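Local atomic coordinates of homoserine kinase (Cytophaga hutchinsonii, PDB entry 4P52), a protein that probably catalyses the ATP-dependent phosphorylation of L-homoserine to O-phospho-L-homoserine, a step towards threonine, as a member of the GHMP kinase family. Residues A[28-33]-A[53-58]; A[45-50]-A[321-326]; A[141-146]-A[168-173]. One frame throughout, in Å; residues are numbered along the deposited sequence.

Interaction 1. Residues A[28-33]-A[53-58]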
loop_
_atom_site.group_PDB
_atom_site.type_symbol
_atom_site.label_atom_id
_atom_site.label_comp_id
_atom_site.label_asym_id
_atom_site.label_seq_id
_atom_site.Cartn_x
_atom_site.Cartn_y
_atom_site.Cartn_z
ATOM N N LYS A 28 -13.128 33.779 12.103
ATOM C CA LYS A 28 -12.624 33.603 10.765
ATOM C C LYS A 28 -11.662 32.409 10.744
ATOM O O LYS A 28 -10.722 32.346 11.548
ATOM C CB LYS A 28 -11.938 34.886 10.326
ATOM C CG LYS A 28 -11.777 34.993 8.832
ATOM C CD LYS A 28 -11.324 36.374 8.386
ATOM C CE LYS A 28 -11.350 36.416 6.863
ATOM N NZ LYS A 28 -10.576 37.570 6.334
ATOM N N VAL A 29 -11.899 31.449 9.857
ATOM C CA VAL A 29 -11.018 30.295 9.768
ATOM C C VAL A 29 -10.414 30.175 8.386
ATOM O O VAL A 29 -11.071 30.438 7.366
ATOM C CB VAL A 29 -11.733 28.979 10.107
ATOM C CG1 VAL A 29 -10.792 27.807 9.878
ATOM C CG2 VAL A 29 -12.209 28.972 11.556
ATOM N N PHE A 30 -9.165 29.750 8.345
ATOM C CA PHE A 30 -8.515 29.472 7.093
ATOM C C PHE A 30 -8.314 27.963 6.984
ATOM O O PHE A 30 -7.956 27.317 7.951
ATOM C CB PHE A 30 -7.182 30.216 7.038
ATOM C CG PHE A 30 -6.226 29.691 6.017
ATOM C CD1 PHE A 30 -5.423 28.566 6.293
ATOM C CD2 PHE A 30 -6.110 30.313 4.771
ATOM C CE1 PHE A 30 -4.521 28.069 5.348
ATOM C CE2 PHE A 30 -5.205 29.831 3.823
ATOM C CZ PHE A 30 -4.401 28.709 4.119
ATOM N N ALA A 31 -8.537 27.392 5.805
ATOM C CA ALA A 31 -8.328 25.955 5.630
ATOM C C ALA A 31 -7.471 25.744 4.393
ATOM O O ALA A 31 -7.693 26.403 3.386
ATOM C CB ALA A 31 -9.635 25.210 5.542
ATOM N N PRO A 32 -6.485 24.827 4.469
ATOM C CA PRO A 32 -5.489 24.727 3.419
ATOM C C PRO A 32 -5.859 23.908 2.183
ATOM O O PRO A 32 -6.652 22.948 2.245
ATOM C CB PRO A 32 -4.303 24.089 4.150
ATOM C CG PRO A 32 -4.938 23.196 5.150
ATOM C CD PRO A 32 -6.222 23.878 5.563
ATOM N N ALA A 33 -5.271 24.286 1.059
ATOM C CA ALA A 33 -5.205 23.404 -0.115
ATOM C C ALA A 33 -4.612 22.028 0.267
ATOM O O ALA A 33 -3.800 21.907 1.203
ATOM C CB ALA A 33 -4.357 24.054 -1.207
ATOM N N GLY A 53 -5.416 28.354 0.065
ATOM C CA GLY A 53 -6.471 27.844 0.933
ATOM C C GLY A 53 -7.691 28.739 0.825
ATOM O O GLY A 53 -7.702 29.668 0.031
ATOM N N ASP A 54 -8.719 28.476 1.617
ATOM C CA ASP A 54 -9.866 29.350 1.649
ATOM C C ASP A 54 -10.123 29.896 3.032
ATOM O O ASP A 54 -9.692 29.316 4.015
ATOM C CB ASP A 54 -11.073 28.591 1.159
ATOM C CG ASP A 54 -11.106 28.507 -0.345
ATOM O OD1 ASP A 54 -10.507 29.399 -0.987
ATOM O OD2 ASP A 54 -11.709 27.558 -0.891
ATOM N N GLU A 55 -10.837 31.012 3.108
ATOM C CA GLU A 55 -11.219 31.603 4.388
ATOM C C GLU A 55 -12.728 31.666 4.539
ATOM O O GLU A 55 -13.440 32.025 3.592
ATOM C CB GLU A 55 -10.618 32.997 4.528
ATOM C CG GLU A 55 -9.102 33.001 4.572
ATOM C CD GLU A 55 -8.500 34.395 4.615
ATOM O OE1 GLU A 55 -9.240 35.406 4.446
ATOM O OE2 GLU A 55 -7.264 34.482 4.831
ATOM N N VAL A 56 -13.216 31.323 5.728
ATOM C CA VAL A 56 -14.633 31.456 6.041
ATOM C C VAL A 56 -14.812 32.304 7.286
ATOM O O VAL A 56 -14.142 32.082 8.289
ATOM C CB VAL A 56 -15.300 30.086 6.234
ATOM C CG1 VAL A 56 -16.746 30.222 6.688
ATOM C CG2 VAL A 56 -15.274 29.331 4.915
ATOM N N LEU A 57 -15.698 33.294 7.201
ATOM C CA LEU A 57 -16.055 34.103 8.353
ATOM C C LEU A 57 -17.502 33.791 8.720
ATOM O O LEU A 57 -18.358 33.774 7.836
ATOM C CB LEU A 57 -15.870 35.588 8.031
ATOM C CG LEU A 57 -16.085 36.583 9.194
ATOM C CD1 LEU A 57 -15.220 37.842 9.070
ATOM C CD2 LEU A 57 -17.553 36.955 9.293
ATOM N N LEU A 58 -17.781 33.524 9.994
ATOM C CA LEU A 58 -19.144 33.272 10.446
ATOM C C LEU A 58 -19.499 34.303 11.478
ATOM O O LEU A 58 -18.663 34.576 12.333
ATOM C CB LEU A 58 -19.246 31.911 11.115
ATOM C CG LEU A 58 -18.834 30.675 10.321
ATOM C CD1 LEU A 58 -19.328 29.466 11.082
ATOM C CD2 LEU A 58 -19.409 30.668 8.915
#

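Interaction 2. Residues A[45-50]-A[321-326]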
loop_
_atom_site.group_PDB
_atom_site.type_symbol
_atom_site.label_atom_id
_atom_site.label_comp_id
_atom_site.label_asym_id
_atom_site.label_seq_id
_atom_site.Cartn_x
_atom_site.Cartn_y
_atom_site.Cartn_z
ATOM N N LEU A 45 -4.493 8.520 -0.871
ATOM C CA LEU A 45 -3.451 9.326 -0.204
ATOM C C LEU A 45 -3.700 10.797 -0.476
ATOM O O LEU A 45 -4.138 11.167 -1.560
ATOM C CB LEU A 45 -2.062 8.991 -0.722
ATOM C CG LEU A 45 -1.632 7.528 -0.655
ATOM C CD1 LEU A 45 -0.287 7.371 -1.374
ATOM C CD2 LEU A 45 -1.561 7.053 0.792
ATOM N N GLY A 46 -3.411 11.634 0.504
ATOM C CA GLY A 46 -3.583 13.072 0.377
ATOM C C GLY A 46 -2.807 13.748 1.494
ATOM O O GLY A 46 -2.579 13.152 2.571
ATOM N N PHE A 47 -2.379 14.984 1.251
ATOM C CA PHE A 47 -1.690 15.743 2.284
ATOM C C PHE A 47 -1.955 17.225 2.123
ATOM O O PHE A 47 -2.272 17.685 1.023
ATOM C CB PHE A 47 -0.187 15.427 2.287
ATOM C CG PHE A 47 0.548 15.905 1.071
ATOM C CD1 PHE A 47 0.990 17.232 0.984
ATOM C CD2 PHE A 47 0.835 15.021 0.014
ATOM C CE1 PHE A 47 1.697 17.673 -0.121
ATOM C CE2 PHE A 47 1.543 15.451 -1.112
ATOM C CZ PHE A 47 1.970 16.788 -1.172
ATOM N N ALA A 48 -1.839 17.971 3.225
ATOM C CA ALA A 48 -2.164 19.404 3.225
ATOM C C ALA A 48 -0.926 20.219 2.981
ATOM O O ALA A 48 0.178 19.834 3.369
ATOM C CB ALA A 48 -2.802 19.794 4.533
ATOM N N VAL A 49 -1.087 21.358 2.326
ATOM C CA VAL A 49 0.057 22.243 2.176
ATOM C C VAL A 49 -0.242 23.542 2.879
ATOM O O VAL A 49 -1.330 23.679 3.410
ATOM C CB VAL A 49 0.455 22.447 0.702
ATOM C CG1 VAL A 49 1.066 21.162 0.169
ATOM C CG2 VAL A 49 -0.737 22.909 -0.127
ATOM N N ASP A 50 0.730 24.460 2.913
ATOM C CA ASP A 50 0.573 25.738 3.630
ATOM C C ASP A 50 -0.331 26.708 2.872
ATOM O O ASP A 50 -1.104 27.433 3.506
ATOM C CB ASP A 50 1.920 26.434 3.843
ATOM C CG ASP A 50 2.838 25.709 4.834
ATOM O OD1 ASP A 50 2.407 24.757 5.548
ATOM O OD2 ASP A 50 4.033 26.116 4.895
ATOM N N SER A 321 6.207 24.345 0.106
ATOM C CA SER A 321 6.130 24.169 1.549
ATOM C C SER A 321 6.424 22.745 1.956
ATOM O O SER A 321 6.405 21.850 1.126
ATOM C CB SER A 321 4.749 24.594 2.085
ATOM O OG SER A 321 3.746 23.604 1.900
ATOM N N THR A 322 6.708 22.546 3.243
ATOM C CA THR A 322 6.620 21.214 3.842
ATOM C C THR A 322 5.121 20.839 4.005
ATOM O O THR A 322 4.238 21.673 3.773
ATOM C CB THR A 322 7.381 21.138 5.196
ATOM O OG1 THR A 322 6.805 22.058 6.134
ATOM C CG2 THR A 322 8.877 21.461 5.014
ATOM N N VAL A 323 4.838 19.602 4.403
ATOM C CA VAL A 323 3.481 19.176 4.708
ATOM C C VAL A 323 2.956 19.973 5.894
ATOM O O VAL A 323 3.641 20.115 6.923
ATOM C CB VAL A 323 3.452 17.665 5.031
ATOM C CG1 VAL A 323 2.062 17.227 5.522
ATOM C CG2 VAL A 323 3.882 16.855 3.810
ATOM N N ASN A 324 1.749 20.511 5.754
ATOM C CA ASN A 324 1.150 21.356 6.765
ATOM C C ASN A 324 0.501 20.460 7.813
ATOM O O ASN A 324 -0.523 19.838 7.558
ATOM C CB ASN A 324 0.161 22.301 6.079
ATOM C CG ASN A 324 -0.732 23.075 7.055
ATOM O OD1 ASN A 324 -0.625 22.951 8.290
ATOM N ND2 ASN A 324 -1.662 23.850 6.490
ATOM N N GLN A 325 1.115 20.383 8.993
ATOM C CA GLN A 325 0.625 19.539 10.076
ATOM C C GLN A 325 -0.531 20.166 10.862
ATOM O O GLN A 325 -1.160 19.504 11.653
ATOM C CB GLN A 325 1.749 19.267 11.061
ATOM C CG GLN A 325 3.037 18.669 10.495
ATOM C CD GLN A 325 2.840 17.297 9.870
ATOM O OE1 GLN A 325 1.977 16.514 10.267
ATOM N NE2 GLN A 325 3.642 17.013 8.854
ATOM N N GLN A 326 -0.776 21.449 10.687
ATOM C CA GLN A 326 -1.795 22.137 11.463
ATOM C C GLN A 326 -3.199 21.839 10.971
ATOM O O GLN A 326 -4.067 21.488 11.763
ATOM C CB GLN A 326 -1.540 23.650 11.450
ATOM C CG GLN A 326 -2.599 24.529 12.109
ATOM C CD GLN A 326 -3.104 24.012 13.455
ATOM O OE1 GLN A 326 -2.372 23.413 14.251
ATOM N NE2 GLN A 326 -4.371 24.266 13.723
HETATM O O HOH W 1 6.892 24.935 4.868
HETATM O O HOH W 2 4.344 23.269 6.617
#

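Interaction 3. Residues A[141-146]-A[168-173]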
loop_
_atom_site.group_PDB
_atom_site.type_symbol
_atom_site.label_atom_id
_atom_site.label_comp_id
_atom_site.label_asym_id
_atom_site.label_seq_id
_atom_site.Cartn_x
_atom_site.Cartn_y
_atom_site.Cartn_z
ATOM N N GLU A 141 -15.461 17.047 19.073
ATOM C CA GLU A 141 -14.046 16.858 18.791
ATOM C C GLU A 141 -13.769 17.062 17.315
ATOM O O GLU A 141 -14.561 16.649 16.471
ATOM C CB GLU A 141 -13.619 15.461 19.197
ATOM C CG GLU A 141 -13.275 15.334 20.666
ATOM C CD GLU A 141 -13.051 13.889 21.049
ATOM O OE1 GLU A 141 -13.931 13.047 20.750
ATOM O OE2 GLU A 141 -11.989 13.594 21.638
ATOM N N VAL A 142 -12.638 17.690 17.014
ATOM C CA VAL A 142 -12.226 17.957 15.627
ATOM C C VAL A 142 -12.320 16.689 14.775
ATOM O O VAL A 142 -12.900 16.710 13.678
ATOM C CB VAL A 142 -10.833 18.640 15.553
ATOM C CG1 VAL A 142 -10.326 18.708 14.119
ATOM C CG2 VAL A 142 -10.894 20.043 16.174
ATOM N N LYS A 143 -11.788 15.591 15.309
ATOM C CA LYS A 143 -11.977 14.261 14.747
ATOM C C LYS A 143 -13.384 14.082 14.157
ATOM O O LYS A 143 -13.531 13.665 13.006
ATOM C CB LYS A 143 -11.715 13.192 15.831
ATOM C CG LYS A 143 -12.222 11.795 15.483
ATOM C CD LYS A 143 -12.207 10.830 16.674
ATOM C CE LYS A 143 -13.122 9.634 16.381
ATOM N NZ LYS A 143 -12.711 8.337 16.995
ATOM N N ASP A 144 -14.410 14.404 14.949
ATOM C CA ASP A 144 -15.780 14.063 14.608
ATOM C C ASP A 144 -16.435 15.011 13.630
ATOM O O ASP A 144 -17.586 14.790 13.251
ATOM C CB ASP A 144 -16.622 13.932 15.868
ATOM C CG ASP A 144 -16.254 12.694 16.679
ATOM O OD1 ASP A 144 -16.373 11.570 16.125
ATOM O OD2 ASP A 144 -15.823 12.850 17.852
ATOM N N LEU A 145 -15.714 16.055 13.204
ATOM C CA LEU A 145 -16.257 16.969 12.207
ATOM C C LEU A 145 -16.212 16.411 10.797
ATOM O O LEU A 145 -16.966 16.882 9.920
ATOM C CB LEU A 145 -15.567 18.320 12.244
ATOM C CG LEU A 145 -15.528 19.004 13.610
ATOM C CD1 LEU A 145 -14.757 20.308 13.491
ATOM C CD2 LEU A 145 -16.930 19.211 14.181
ATOM N N LEU A 146 -15.360 15.409 10.574
ATOM C CA LEU A 146 -15.170 14.871 9.224
ATOM C C LEU A 146 -16.481 14.477 8.488
ATOM O O LEU A 146 -16.684 14.891 7.337
ATOM C CB LEU A 146 -14.148 13.732 9.218
ATOM C CG LEU A 146 -13.844 13.164 7.832
ATOM C CD1 LEU A 146 -13.355 14.226 6.861
ATOM C CD2 LEU A 146 -12.799 12.073 7.955
ATOM N N CYS A 168 -7.192 18.071 4.967
ATOM C CA CYS A 168 -7.528 19.450 5.100
ATOM C C CYS A 168 -7.937 19.741 6.553
ATOM O O CYS A 168 -7.445 20.685 7.173
ATOM C CB CYS A 168 -8.652 19.829 4.140
ATOM S SG CYS A 168 -9.019 21.583 4.304
ATOM N N LEU A 169 -8.829 18.920 7.076
ATOM C CA LEU A 169 -9.338 19.084 8.417
ATOM C C LEU A 169 -8.333 18.689 9.490
ATOM O O LEU A 169 -8.264 19.331 10.521
ATOM C CB LEU A 169 -10.632 18.276 8.594
ATOM C CG LEU A 169 -11.252 18.200 9.988
ATOM C CD1 LEU A 169 -11.749 19.554 10.524
ATOM C CD2 LEU A 169 -12.374 17.169 9.964
ATOM N N TYR A 170 -7.571 17.631 9.258
ATOM C CA TYR A 170 -6.731 17.071 10.299
ATOM C C TYR A 170 -5.330 17.564 10.205
ATOM O O TYR A 170 -4.571 17.411 11.145
ATOM C CB TYR A 170 -6.685 15.554 10.215
ATOM C CG TYR A 170 -7.991 14.881 10.512
ATOM C CD1 TYR A 170 -8.882 15.403 11.434
ATOM C CD2 TYR A 170 -8.334 13.695 9.879
ATOM C CE1 TYR A 170 -10.093 14.775 11.699
ATOM C CE2 TYR A 170 -9.534 13.057 10.144
ATOM C CZ TYR A 170 -10.402 13.598 11.060
ATOM O OH TYR A 170 -11.579 12.938 11.320
ATOM N N GLY A 171 -4.964 18.130 9.060
ATOM C CA GLY A 171 -3.557 18.417 8.787
ATOM C C GLY A 171 -2.771 17.159 8.482
ATOM O O GLY A 171 -3.214 16.043 8.752
ATOM N N GLY A 172 -1.612 17.347 7.871
ATOM C CA GLY A 172 -0.665 16.270 7.710
ATOM C C GLY A 172 -0.902 15.428 6.486
ATOM O O GLY A 172 -1.526 15.874 5.502
ATOM N N PHE A 173 -0.399 14.200 6.567
ATOM C CA PHE A 173 -0.449 13.245 5.490
ATOM C C PHE A 173 -1.352 12.078 5.887
ATOM O O PHE A 173 -1.170 11.474 6.940
ATOM C CB PHE A 173 0.963 12.740 5.211
ATOM C CG PHE A 173 1.086 12.056 3.902
ATOM C CD1 PHE A 173 0.467 10.827 3.693
ATOM C CD2 PHE A 173 1.801 12.655 2.858
ATOM C CE1 PHE A 173 0.541 10.197 2.462
ATOM C CE2 PHE A 173 1.875 12.034 1.613
ATOM C CZ PHE A 173 1.239 10.799 1.422
#

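Interaction 1. Residues A[28-33]-A[53-58]
V29 and A31 meet V56 and D54 as the hydrogen-bonded pairs of two antiparallel neighbours, strands 26-36 and 52-61, in the main mixed sheet. V29 N reaches V56 O at 2.8 Å and V56 N returns to V29 O; A31 N reaches D54 O at 2.9 Å, answered by D54 N to A31 O. At the non-hydrogen-bonded pair F30-E55 between them, F30 CA makes a CA-H...O contact to D54 O at 3.3 Å. This sheet forms the floor beneath the helices of the N-terminal GHMP domain: V29 and V56 pack against helix 120-135, and A31 touches C168 of helix 162-170. On the same face, the D54 carboxylate forms a salt bridge with K110 and hydrogen bonds with S124 OG and the backbone N of K111.

On the face of K28, F30 and L57, E55, extended beyond CG, sets CG at the edge of the F30 ring, 4.0 Å from CD2; carboxylate and ring planes stand 74° apart. K28, also extended beyond CG, with CG anti to the backbone N (chi1 -161°), makes a salt bridge from NZ to E55 OE1 at 3.2 Å, weak as a hydrogen bond. F30 CE2 lies 3.7 Å from G53 CA.

Interaction 2. Residues A[45-50]-A[321-326]
D50 OD1 lies 3.4 Å from N324 CB, with the carboxylate and amide planes of the two residues turned 71° apart. One edge of the amide serves V49: ND2 gives a hydrogen in the amide plane to V49 O at 3.1 Å, although seen from V49 it arrives well above the carbonyl plane. OD1 of the same amide takes the backbone N of Q326, two residues on, which makes an Asx turn, and also that of G327; together with the ND2 bond these restrain the amide's rotation. The other carboxylate oxygen, D50 OD2, is 3.3 Å from S321 CB. The F47 ring is met obliquely, its CD1 4.1 Å from V323 CG2, with the two side chains crossing at about a right angle.

The backbone adds a nearly straight bond from N324 N to A48 O (2.9 Å, 175° at the hydrogen), again from above the carbonyl plane. S321 OG links the two segments at the other end. With chi1 at 80° it sits between the backbone N and the carbonyl carbon of its own residue, from where it accepts D50 N at 3.3 Å and donates to T322 O. Water 1 donates to D50 OD2 and accepts from T322 N; water 2 hydrogen-bonds T322 OG1 and can give a proton to D50 OD1 (2.7 Å), though more acceptors surround it than it has protons.

The contact joins two sheets: strand 45-49 of the mixed sheet, just before the corner at D50, and the end of strand 316-322, outermost in the four-stranded antiparallel sheet. With no lysine or arginine in either segment, the two waters and the partly exposed position of D50 would probably stabilise its charge.

Interaction 3. Residues A[141-146]-A[168-173]
Apolar packing centres on L169, whose CD2 settles against the chain at L145 and L146, 3.5 Å from L146 N and 3.9 Å from L146 CB. Its other methyl, CD1, lies 4.0 Å from V142 CG1, the two side chains sliding past each other in opposite directions. L169 has CG anti to the backbone N (chi1 174°), which sends CG toward the loop, where both methyls find partners. L145 CB covers CD2 from 4.1 Å and the rest of its side chain runs on to helix 120-135. L146 comes in at about a right angle to the Y170 side chain, its CD2 approaching Y170 CE2 at 4.1 Å.

Y170 supplies the polar part. Its hydroxyl donates to K143 O at 2.7 Å, on a lone pair in the carbonyl plane, and that oxygen also lies in the plane of the tyrosine ring, at its edge. V142 O is likewise near the ring plane, at the edge, 3.9 Å from CE1. The same hydroxyl oxygen, Y170 OH, has L146 CB 3.4 Å away.

Main-chain bonds from D144 N to E141 O and from L145 N to V142 O lie within the loop before helix 146-157. The whole is a loop-to-helix contact: the last turn of helix 162-170, just before G171 leaves helical geometry with positive phi, fits against the entry to helix 146-157 within the helical layer of the GHMP kinase N-terminal domain.

Interaction 1 is the most thoroughly buried, a strand pairing inside the main sheet, whereas interaction 3 lies partly at the surface and joins a loop to a helix end. Interaction 2 is also largely buried but brings in a strand of the second, four-stranded sheet, and relies on side-chain amide, hydroxyl and water where interaction 1 uses regular main-chain pairing. Residues 28-33 and 45-50 belong to neighbouring strands of the same sheet, probably bonded from V49 N to A33 O. Interaction 3 meets both others: C168 packs on A31 and P32, and G172 probably bonds to A48 and N324 through its backbone.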